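Local atomic coordinates of BepE protein (Bartonella henselae str. Houston-1, PDB entry 4YK3), a protein that is a Bartonella effector whose BID domain, the part crystallised here, probably serves as a signal for its translocation into host cells by the VirB type IV secretion system. Residues 59-73 with 113-125. Numbering follows the deposited sequence.
Sequences MQEVLQKPSEGEDLS and LDGYTSAVTQAQE
M59 meets Y116 twice, once through its sulfur and once through its backbone. SD lies 4.0 Å from the centroid of the Y116 ring and only 3° off the ring normal, a Met-aromatic contact, and CG rides over the same face toward CE2. The bend at chi3 (-68°) turns CE away from the ring. Y116 OH donates to M59 O at 2.6 Å, coming in above the carbonyl plane (51° out of it) rather than along a lone pair; bond and sulfur, with V120 CG2 against the opposite face near the rim, probably limit the ring's movement. V62 CG1 reaches V120 CG1 at 4.1 Å. L63 sets its CG against the Y116 hydroxyl, and its CD2 touches both that hydroxyl and V120 CG2. Helix 32-49 closes around the tyrosine through V34 and Y37, and M28 of helix 21-30 touches both L63 and V120. This is the interior of the helical bundle of the BID domain: helix 56-64 runs roughly parallel to 97-129, the chain turns at K65, and helix 69-78 comes back antiparallel along the same long helix. At the turn, P66 sets CB 3.9 Å from V120 CG1 and presents its ring to the side chain of Q124. Water 1 bridges the turn to the long helix: it donates to P66 O and, at a doubtfully short 2.5 Å, to T117 O, and also binds T121 OG1. G69 brings the backbones together, its CA 4.9 Å from that of T117, and T117 CG2 rests 3.4 Å from G69 O. One turn on, L72 CD2 packs against L113 CD1, crossing it at about a right angle. S73 ends the contact with OG 2.5 Å from D114 OD1, while water 2 lies near S73 O and that carboxylate oxygen.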
loop_
_atom_site.group_PDB
_atom_site.type_symbol
_atom_site.label_atom_id
_atom_site.label_comp_id
_atom_site.label_asym_id
_atom_site.label_seq_id
_atom_site.Cartn_x
_atom_site.Cartn_y
_atom_site.Cartn_z
ATOM N N MET A 59 -4.634 4.260 0.339
ATOM C CA MET A 59 -4.631 3.041 1.128
ATOM C C MET A 59 -5.806 3.046 2.104
ATOM O O MET A 59 -6.397 1.999 2.361
ATOM C CB MET A 59 -3.305 2.863 1.870
ATOM C CG MET A 59 -2.195 2.293 0.991
ATOM S SD MET A 59 -0.776 1.805 1.971
ATOM C CE MET A 59 -0.168 3.406 2.565
ATOM N N GLN A 60 -6.150 4.223 2.626
ATOM C CA GLN A 60 -7.325 4.351 3.483
ATOM C C GLN A 60 -8.569 4.070 2.663
ATOM O O GLN A 60 -9.496 3.413 3.132
ATOM C CB GLN A 60 -7.417 5.737 4.125
ATOM C CG GLN A 60 -6.386 5.990 5.217
ATOM C CD GLN A 60 -6.505 5.011 6.372
ATOM O OE1 GLN A 60 -7.535 4.951 7.050
ATOM N NE2 GLN A 60 -5.452 4.227 6.594
ATOM N N GLU A 61 -8.579 4.547 1.424
ATOM C CA GLU A 61 -9.742 4.359 0.566
ATOM C C GLU A 61 -9.965 2.887 0.273
ATOM O O GLU A 61 -11.103 2.420 0.217
ATOM C CB GLU A 61 -9.590 5.149 -0.732
ATOM C CG GLU A 61 -9.960 6.619 -0.553
ATOM C CD GLU A 61 -9.456 7.517 -1.671
ATOM O OE1 GLU A 61 -8.850 7.003 -2.641
ATOM O OE2 GLU A 61 -9.671 8.742 -1.569
ATOM N N VAL A 62 -8.872 2.148 0.121
ATOM C CA VAL A 62 -8.975 0.730 -0.145
ATOM C C VAL A 62 -9.608 -0.014 1.043
ATOM O O VAL A 62 -10.392 -0.929 0.837
ATOM C CB VAL A 62 -7.608 0.161 -0.520
ATOM C CG1 VAL A 62 -7.633 -1.358 -0.530
ATOM C CG2 VAL A 62 -7.193 0.704 -1.887
ATOM N N LEU A 63 -9.306 0.391 2.274
ATOM C CA LEU A 63 -9.980 -0.207 3.432
ATOM C C LEU A 63 -11.497 -0.111 3.299
ATOM O O LEU A 63 -12.197 -1.080 3.567
ATOM C CB LEU A 63 -9.536 0.444 4.746
ATOM C CG LEU A 63 -8.138 0.081 5.250
ATOM C CD1 LEU A 63 -7.913 0.588 6.667
ATOM C CD2 LEU A 63 -7.930 -1.428 5.183
ATOM N N GLN A 64 -12.001 1.039 2.859
ATOM C CA GLN A 64 -13.444 1.215 2.709
ATOM C C GLN A 64 -14.001 0.405 1.545
ATOM O O GLN A 64 -15.143 -0.033 1.594
ATOM C CB GLN A 64 -13.803 2.698 2.531
ATOM C CG GLN A 64 -13.441 3.583 3.725
ATOM C CD GLN A 64 -14.073 3.117 5.041
ATOM O OE1 GLN A 64 -15.094 2.425 5.053
ATOM N NE2 GLN A 64 -13.461 3.499 6.153
ATOM N N LYS A 65 -13.202 0.204 0.500
ATOM C CA LYS A 65 -13.644 -0.600 -0.640
ATOM C C LYS A 65 -12.511 -1.463 -1.187
ATOM O O LYS A 65 -11.835 -1.092 -2.142
ATOM C CB LYS A 65 -14.217 0.293 -1.746
ATOM C CG LYS A 65 -14.899 -0.485 -2.868
ATOM C CD LYS A 65 -15.645 0.421 -3.848
ATOM C CE LYS A 65 -16.755 1.208 -3.166
ATOM N NZ LYS A 65 -17.468 2.125 -4.105
ATOM N N PRO A 66 -12.300 -2.638 -0.575
ATOM C CA PRO A 66 -11.187 -3.538 -0.918
ATOM C C PRO A 66 -11.097 -3.881 -2.407
ATOM O O PRO A 66 -10.007 -4.142 -2.924
ATOM C CB PRO A 66 -11.494 -4.788 -0.089
ATOM C CG PRO A 66 -12.255 -4.260 1.097
ATOM C CD PRO A 66 -13.076 -3.121 0.585
ATOM N N SER A 67 -12.238 -3.854 -3.082
ATOM C CA SER A 67 -12.316 -4.188 -4.498
ATOM C C SER A 67 -11.527 -3.212 -5.372
ATOM O O SER A 67 -11.274 -3.494 -6.539
ATOM C CB SER A 67 -13.775 -4.215 -4.954
ATOM O OG SER A 67 -14.317 -2.901 -4.982
ATOM N N GLU A 68 -11.151 -2.065 -4.818
ATOM C CA GLU A 68 -10.337 -1.101 -5.558
ATOM C C GLU A 68 -8.849 -1.300 -5.308
ATOM O O GLU A 68 -8.014 -0.599 -5.880
ATOM C CB GLU A 68 -10.735 0.325 -5.186
ATOM C CG GLU A 68 -12.129 0.722 -5.658
ATOM C CD GLU A 68 -12.548 2.078 -5.130
ATOM O OE1 GLU A 68 -11.693 2.768 -4.539
ATOM O OE2 GLU A 68 -13.727 2.453 -5.301
ATOM N N GLY A 69 -8.510 -2.251 -4.446
ATOM C CA GLY A 69 -7.114 -2.519 -4.159
ATOM C C GLY A 69 -6.342 -2.982 -5.380
ATOM O O GLY A 69 -5.207 -2.560 -5.598
ATOM N N GLU A 70 -6.953 -3.850 -6.179
ATOM C CA GLU A 70 -6.279 -4.346 -7.376
ATOM C C GLU A 70 -5.942 -3.178 -8.299
ATOM O O GLU A 70 -4.860 -3.123 -8.861
ATOM C CB GLU A 70 -7.133 -5.384 -8.114
ATOM C CG GLU A 70 -6.314 -6.276 -9.031
ATOM C CD GLU A 70 -7.125 -7.409 -9.662
ATOM O OE1 GLU A 70 -7.940 -8.042 -8.951
ATOM O OE2 GLU A 70 -6.936 -7.674 -10.873
ATOM N N ASP A 71 -6.867 -2.235 -8.427
ATOM C CA ASP A 71 -6.645 -1.076 -9.269
ATOM C C ASP A 71 -5.462 -0.258 -8.774
ATOM O O ASP A 71 -4.582 0.099 -9.553
ATOM C CB ASP A 71 -7.894 -0.209 -9.328
ATOM C CG ASP A 71 -9.010 -0.866 -10.105
ATOM O OD1 ASP A 71 -8.697 -1.582 -11.079
ATOM O OD2 ASP A 71 -10.193 -0.670 -9.744
ATOM N N LEU A 72 -5.444 0.038 -7.480
ATOM C CA LEU A 72 -4.354 0.807 -6.898
ATOM C C LEU A 72 -3.015 0.105 -7.170
ATOM O O LEU A 72 -2.031 0.729 -7.554
ATOM C CB LEU A 72 -4.571 0.990 -5.399
ATOM C CG LEU A 72 -3.378 1.582 -4.664
ATOM C CD1 LEU A 72 -3.050 2.972 -5.245
ATOM C CD2 LEU A 72 -3.667 1.645 -3.169
ATOM N N SER A 73 -3.003 -1.207 -7.008
ATOM C CA SER A 73 -1.794 -1.969 -7.254
ATOM C C SER A 73 -1.303 -1.838 -8.700
ATOM O O SER A 73 -0.118 -1.612 -8.934
ATOM C CB SER A 73 -2.027 -3.435 -6.917
ATOM O OG SER A 73 -0.890 -3.953 -6.266
ATOM N N LEU A 113 2.885 -3.067 -1.862
ATOM C CA LEU A 113 1.535 -2.641 -2.210
ATOM C C LEU A 113 0.620 -3.810 -2.554
ATOM O O LEU A 113 -0.548 -3.827 -2.158
ATOM C CB LEU A 113 1.583 -1.660 -3.377
ATOM C CG LEU A 113 0.304 -0.877 -3.675
ATOM C CD1 LEU A 113 -0.172 -0.107 -2.462
ATOM C CD2 LEU A 113 0.582 0.098 -4.819
ATOM N N ASP A 114 1.153 -4.766 -3.313
ATOM C CA ASP A 114 0.481 -6.036 -3.551
ATOM C C ASP A 114 0.153 -6.720 -2.233
ATOM O O ASP A 114 -0.944 -7.228 -2.049
ATOM C CB ASP A 114 1.349 -6.967 -4.397
ATOM C CG ASP A 114 1.335 -6.598 -5.852
ATOM O OD1 ASP A 114 1.123 -5.406 -6.146
ATOM O OD2 ASP A 114 1.548 -7.492 -6.702
ATOM N N GLY A 115 1.131 -6.747 -1.335
ATOM C CA GLY A 115 0.950 -7.309 -0.006
ATOM C C GLY A 115 -0.155 -6.601 0.768
ATOM O O GLY A 115 -1.018 -7.256 1.362
ATOM N N TYR A 116 -0.140 -5.266 0.745
ATOM C CA TYR A 116 -1.183 -4.489 1.408
ATOM C C TYR A 116 -2.582 -4.805 0.875
ATOM O O TYR A 116 -3.498 -5.096 1.652
ATOM C CB TYR A 116 -0.929 -2.976 1.261
ATOM C CG TYR A 116 -2.039 -2.157 1.881
ATOM C CD1 TYR A 116 -2.109 -1.970 3.266
ATOM C CD2 TYR A 116 -3.034 -1.596 1.097
ATOM C CE1 TYR A 116 -3.138 -1.227 3.843
ATOM C CE2 TYR A 116 -4.077 -0.864 1.665
ATOM C CZ TYR A 116 -4.120 -0.680 3.031
ATOM O OH TYR A 116 -5.146 0.050 3.578
ATOM N N THR A 117 -2.759 -4.720 -0.442
ATOM C CA THR A 117 -4.100 -4.833 -1.009
ATOM C C THR A 117 -4.611 -6.281 -0.913
ATOM O O THR A 117 -5.803 -6.512 -0.706
ATOM C CB THR A 117 -4.152 -4.326 -2.477
ATOM O OG1 THR A 117 -3.211 -5.049 -3.277
ATOM C CG2 THR A 117 -3.814 -2.839 -2.535
ATOM N N SER A 118 -3.714 -7.254 -1.033
ATOM C CA SER A 118 -4.111 -8.645 -0.813
ATOM C C SER A 118 -4.484 -8.890 0.653
ATOM O O SER A 118 -5.442 -9.611 0.944
ATOM C CB SER A 118 -2.996 -9.599 -1.231
ATOM O OG SER A 118 -2.685 -9.419 -2.600
ATOM N N ALA A 119 -3.737 -8.292 1.577
ATOM C CA ALA A 119 -4.033 -8.487 2.996
ATOM C C ALA A 119 -5.384 -7.866 3.349
ATOM O O ALA A 119 -6.147 -8.433 4.130
ATOM C CB ALA A 119 -2.942 -7.905 3.858
ATOM N N VAL A 120 -5.673 -6.704 2.771
ATOM C CA VAL A 120 -6.966 -6.054 2.973
ATOM C C VAL A 120 -8.102 -6.924 2.437
ATOM O O VAL A 120 -9.126 -7.126 3.099
ATOM C CB VAL A 120 -7.017 -4.660 2.304
ATOM C CG1 VAL A 120 -8.445 -4.137 2.310
ATOM C CG2 VAL A 120 -6.079 -3.681 3.005
ATOM N N THR A 121 -7.927 -7.426 1.225
ATOM C CA THR A 121 -8.925 -8.301 0.628
ATOM C C THR A 121 -9.071 -9.583 1.454
ATOM O O THR A 121 -10.173 -10.042 1.720
ATOM C CB THR A 121 -8.552 -8.636 -0.833
ATOM O OG1 THR A 121 -8.775 -7.473 -1.646
ATOM C CG2 THR A 121 -9.390 -9.810 -1.364
ATOM N N GLN A 122 -7.945 -10.129 1.894
ATOM C CA GLN A 122 -7.947 -11.368 2.666
ATOM C C GLN A 122 -8.595 -11.161 4.032
ATOM O O GLN A 122 -9.212 -12.068 4.579
ATOM C CB GLN A 122 -6.513 -11.872 2.798
ATOM C CG GLN A 122 -6.279 -13.085 3.653
ATOM C CD GLN A 122 -4.804 -13.480 3.647
ATOM O OE1 GLN A 122 -4.446 -14.563 3.182
ATOM N NE2 GLN A 122 -3.942 -12.586 4.140
ATOM N N ALA A 123 -8.481 -9.951 4.572
ATOM C CA ALA A 123 -9.031 -9.678 5.898
ATOM C C ALA A 123 -10.534 -9.506 5.818
ATOM O O ALA A 123 -11.257 -9.987 6.691
ATOM C CB ALA A 123 -8.388 -8.438 6.513
ATOM N N GLN A 124 -10.992 -8.811 4.774
ATOM C CA GLN A 124 -12.421 -8.583 4.566
ATOM C C GLN A 124 -13.137 -9.912 4.435
ATOM O O GLN A 124 -14.217 -10.112 4.983
ATOM C CB GLN A 124 -12.686 -7.740 3.313
ATOM C CG GLN A 124 -14.184 -7.548 3.046
ATOM C CD GLN A 124 -14.489 -6.902 1.702
ATOM O OE1 GLN A 124 -13.931 -7.283 0.670
ATOM N NE2 GLN A 124 -15.377 -5.908 1.715
ATOM N N GLU A 125 -12.515 -10.825 3.699
ATOM C CA GLU A 125 -13.098 -12.125 3.478
ATOM C C GLU A 125 -13.206 -12.881 4.793
ATOM O O GLU A 125 -14.255 -13.444 5.090
ATOM C CB GLU A 125 -12.278 -12.925 2.463
HETATM O O HOH W 1 -7.338 -4.659 -1.538
HETATM O O HOH W 2 1.959 -3.104 -7.264
#